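Local coordinates for putative transcriptional coactivator P15 (Enterobacteria phage t5, PDB 4BG7), which probably binds DNA as a phage homolog of the eukaryotic transcription coactivator PC4 and is implicated in recombination-dependent DNA replication, at residues Glu3-His12 with Lys58-Thr66. Numbering follows the deposited sequence.
Sequences EQVNQNYEGH and KSGFSFPYT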
# COMPACT_ATOMS: atom_id res chain seq x y z
N GLU A 3 17.10 -4.80 -0.02
CA GLU A 3 15.76 -5.51 -0.18
C GLU A 3 15.22 -5.99 1.18
O GLU A 3 15.60 -7.07 1.66
CB GLU A 3 15.84 -6.77 -1.10
CG GLU A 3 15.82 -6.60 -2.61
CD GLU A 3 14.43 -6.27 -3.19
OE1 GLU A 3 13.37 -6.72 -2.68
OE2 GLU A 3 14.41 -5.53 -4.17
N GLN A 4 14.33 -5.21 1.79
CA GLN A 4 13.91 -5.43 3.19
C GLN A 4 12.62 -4.68 3.56
O GLN A 4 12.31 -3.73 2.88
CB GLN A 4 15.03 -4.92 4.10
CG GLN A 4 14.98 -3.42 4.29
CD GLN A 4 16.28 -2.79 4.70
OE1 GLN A 4 17.32 -3.06 4.10
NE2 GLN A 4 16.22 -1.91 5.69
N VAL A 5 11.93 -5.06 4.65
CA VAL A 5 10.79 -4.29 5.21
C VAL A 5 11.24 -3.43 6.42
O VAL A 5 12.06 -3.86 7.26
CB VAL A 5 9.58 -5.19 5.60
CG1 VAL A 5 8.52 -4.42 6.43
CG2 VAL A 5 8.94 -5.82 4.36
N ASN A 6 10.77 -2.19 6.44
CA ASN A 6 11.07 -1.29 7.54
C ASN A 6 9.86 -1.11 8.41
O ASN A 6 8.75 -0.92 7.87
CB ASN A 6 11.55 0.05 7.01
CG ASN A 6 12.61 -0.10 5.97
OD1 ASN A 6 13.69 -0.51 6.29
ND2 ASN A 6 12.28 0.20 4.71
N GLN A 7 10.08 -1.14 9.75
CA GLN A 7 8.99 -1.14 10.74
C GLN A 7 8.77 0.25 11.32
O GLN A 7 7.88 0.48 12.15
CB GLN A 7 9.18 -2.27 11.78
CG GLN A 7 9.09 -3.66 11.12
CD GLN A 7 9.41 -4.82 12.11
OE1 GLN A 7 10.44 -5.48 12.01
NE2 GLN A 7 8.55 -5.01 13.08
N ASN A 8 9.56 1.19 10.78
CA ASN A 8 9.46 2.60 11.05
C ASN A 8 10.24 3.39 9.96
O ASN A 8 10.83 2.82 9.02
CB ASN A 8 9.95 2.93 12.45
CG ASN A 8 11.44 2.69 12.62
OD1 ASN A 8 12.22 3.23 11.88
ND2 ASN A 8 11.82 1.95 13.67
N TYR A 9 10.13 4.72 10.06
CA TYR A 9 10.78 5.59 9.11
C TYR A 9 12.04 6.29 9.61
O TYR A 9 12.48 7.27 9.01
CB TYR A 9 9.78 6.62 8.62
CG TYR A 9 8.92 6.10 7.46
CD1 TYR A 9 7.69 5.40 7.67
CD2 TYR A 9 9.29 6.37 6.16
CE1 TYR A 9 6.93 4.95 6.60
CE2 TYR A 9 8.50 5.94 5.09
CZ TYR A 9 7.31 5.23 5.32
OH TYR A 9 6.63 4.85 4.13
N GLU A 10 12.64 5.77 10.69
CA GLU A 10 13.96 6.26 11.12
C GLU A 10 15.00 6.20 10.01
O GLU A 10 15.23 5.15 9.40
CB GLU A 10 14.44 5.51 12.38
CG GLU A 10 13.47 5.72 13.52
CD GLU A 10 13.98 5.38 14.91
OE1 GLU A 10 15.17 5.02 15.07
OE2 GLU A 10 13.12 5.47 15.82
N GLY A 11 15.63 7.33 9.74
CA GLY A 11 16.65 7.43 8.70
C GLY A 11 16.11 7.62 7.26
O GLY A 11 16.88 7.72 6.33
N HIS A 12 14.79 7.66 7.09
CA HIS A 12 14.20 7.80 5.75
C HIS A 12 13.98 9.23 5.46
O HIS A 12 13.55 9.99 6.34
CB HIS A 12 12.81 7.10 5.68
CG HIS A 12 12.87 5.61 5.62
ND1 HIS A 12 12.42 4.92 4.54
CD2 HIS A 12 13.32 4.65 6.54
CE1 HIS A 12 12.61 3.62 4.74
NE2 HIS A 12 13.13 3.44 5.97
N LYS A 58 7.95 9.67 12.49
CA LYS A 58 8.77 8.54 12.03
C LYS A 58 8.02 7.20 12.06
O LYS A 58 8.61 6.12 11.95
CB LYS A 58 10.02 8.44 12.98
CG LYS A 58 10.95 9.62 12.80
CD LYS A 58 12.28 9.51 13.58
CE LYS A 58 12.13 9.89 15.07
NZ LYS A 58 12.23 11.35 15.41
N SER A 59 6.72 7.24 12.30
CA SER A 59 5.92 6.00 12.43
C SER A 59 5.33 5.60 11.09
O SER A 59 4.90 6.48 10.25
CB SER A 59 4.82 6.17 13.48
OG SER A 59 5.50 6.35 14.72
N GLY A 60 5.38 4.31 10.84
CA GLY A 60 4.81 3.70 9.62
C GLY A 60 5.58 2.45 9.25
O GLY A 60 6.37 1.92 10.05
N PHE A 61 5.42 2.01 8.01
CA PHE A 61 6.13 0.81 7.55
C PHE A 61 6.37 0.95 6.04
O PHE A 61 5.69 1.65 5.38
CB PHE A 61 5.32 -0.49 7.84
CG PHE A 61 4.21 -0.70 6.91
CD1 PHE A 61 3.05 0.05 7.03
CD2 PHE A 61 4.37 -1.51 5.81
CE1 PHE A 61 2.04 -0.09 6.10
CE2 PHE A 61 3.37 -1.66 4.89
CZ PHE A 61 2.21 -0.94 5.02
N SER A 62 7.36 0.27 5.50
CA SER A 62 7.62 0.36 4.12
C SER A 62 8.26 -0.90 3.62
O SER A 62 8.72 -1.78 4.42
CB SER A 62 8.46 1.61 3.85
OG SER A 62 9.75 1.54 4.43
N PHE A 63 8.27 -1.04 2.31
CA PHE A 63 8.94 -2.17 1.71
C PHE A 63 9.50 -1.75 0.35
O PHE A 63 9.22 -0.67 -0.13
CB PHE A 63 8.02 -3.40 1.67
CG PHE A 63 6.88 -3.29 0.72
CD1 PHE A 63 5.78 -2.54 1.05
CD2 PHE A 63 6.86 -4.00 -0.46
CE1 PHE A 63 4.67 -2.43 0.22
CE2 PHE A 63 5.77 -3.91 -1.31
CZ PHE A 63 4.67 -3.09 -0.98
N PRO A 64 10.30 -2.60 -0.29
CA PRO A 64 10.98 -2.03 -1.45
C PRO A 64 10.10 -1.52 -2.61
O PRO A 64 9.04 -2.07 -2.94
CB PRO A 64 11.90 -3.16 -1.96
CG PRO A 64 11.99 -4.11 -0.84
CD PRO A 64 10.81 -3.92 0.06
N TYR A 65 10.56 -0.43 -3.20
CA TYR A 65 9.93 0.20 -4.33
C TYR A 65 10.77 -0.09 -5.55
O TYR A 65 11.70 0.67 -5.82
CB TYR A 65 9.89 1.71 -4.11
CG TYR A 65 9.13 2.57 -5.14
CD1 TYR A 65 7.76 2.42 -5.38
CD2 TYR A 65 9.78 3.61 -5.81
CE1 TYR A 65 7.08 3.26 -6.26
CE2 TYR A 65 9.11 4.46 -6.66
CZ TYR A 65 7.78 4.27 -6.92
OH TYR A 65 7.14 5.14 -7.78
N THR A 66 10.42 -1.14 -6.28
CA THR A 66 11.16 -1.56 -7.44
C THR A 66 10.12 -1.82 -8.53
O THR A 66 8.90 -1.81 -8.26
CB THR A 66 11.97 -2.84 -7.15
OG1 THR A 66 11.08 -3.89 -6.75
CG2 THR A 66 12.98 -2.59 -6.04
O HOH W 1 12.07 -5.85 -5.45
O HOH W 2 6.42 2.65 13.13
O HOH W 3 9.58 2.85 6.53
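Two first torsions set up the central bond between Asn6 and Ser62: the amide carbon CG of Asn6 lies beside its own backbone N (chi1 -49°), while OG of Ser62 sits between its backbone N and carbonyl carbon (chi1 65°). This brings ND2 of Asn6 up to the hydroxyl, and it donates to Ser62 OG at 2.9 Å, nearly straight (165° at the hydrogen) and close to the amide plane. The same two residues also pair through their backbones, each N donating to the other's O, as an isolated antiparallel hydrogen-bonded bridge. On the other branch of the Asn6 amide, Gln4 NE2 donates to Asn6 OD1 at 3.0 Å, in the carbonyl plane. With OD1 accepting and ND2 donating, the two bonds are consistent with one orientation of the amide and hold its rotation.

At the Lys58 end, Tyr9 N donates to Lys58 O at 2.8 Å, coming from above the carbonyl plane. The Tyr9 ring presents its edge to Gly60, Tyr9 CD1 lying 3.9 Å from Gly60 CA. A water sits over the centre of one ring face and joins Asn8 O to Ser62 OG.

At the far end, Val5 CG2 packs on Phe63 CB at 3.7 Å. The side chains of Glu3 and Pro64 cross at about a right angle; Glu3 OE2 reaches Thr66 OG1 through another water, while OE1 accepts from NE1 of Trp21 of the second subunit. Residues 3-12 thus run along the side of strand 54-64 facing away from strand 38-48, its neighbour in the antiparallel sheet.

Direct hydrogen bonds therefore hold the buried middle, where Ser62 OG is gripped by an amide and a water, and the Tyr9-Lys58 end, while the Glu3-Val5 end relies on packing, a bridging water and the second subunit.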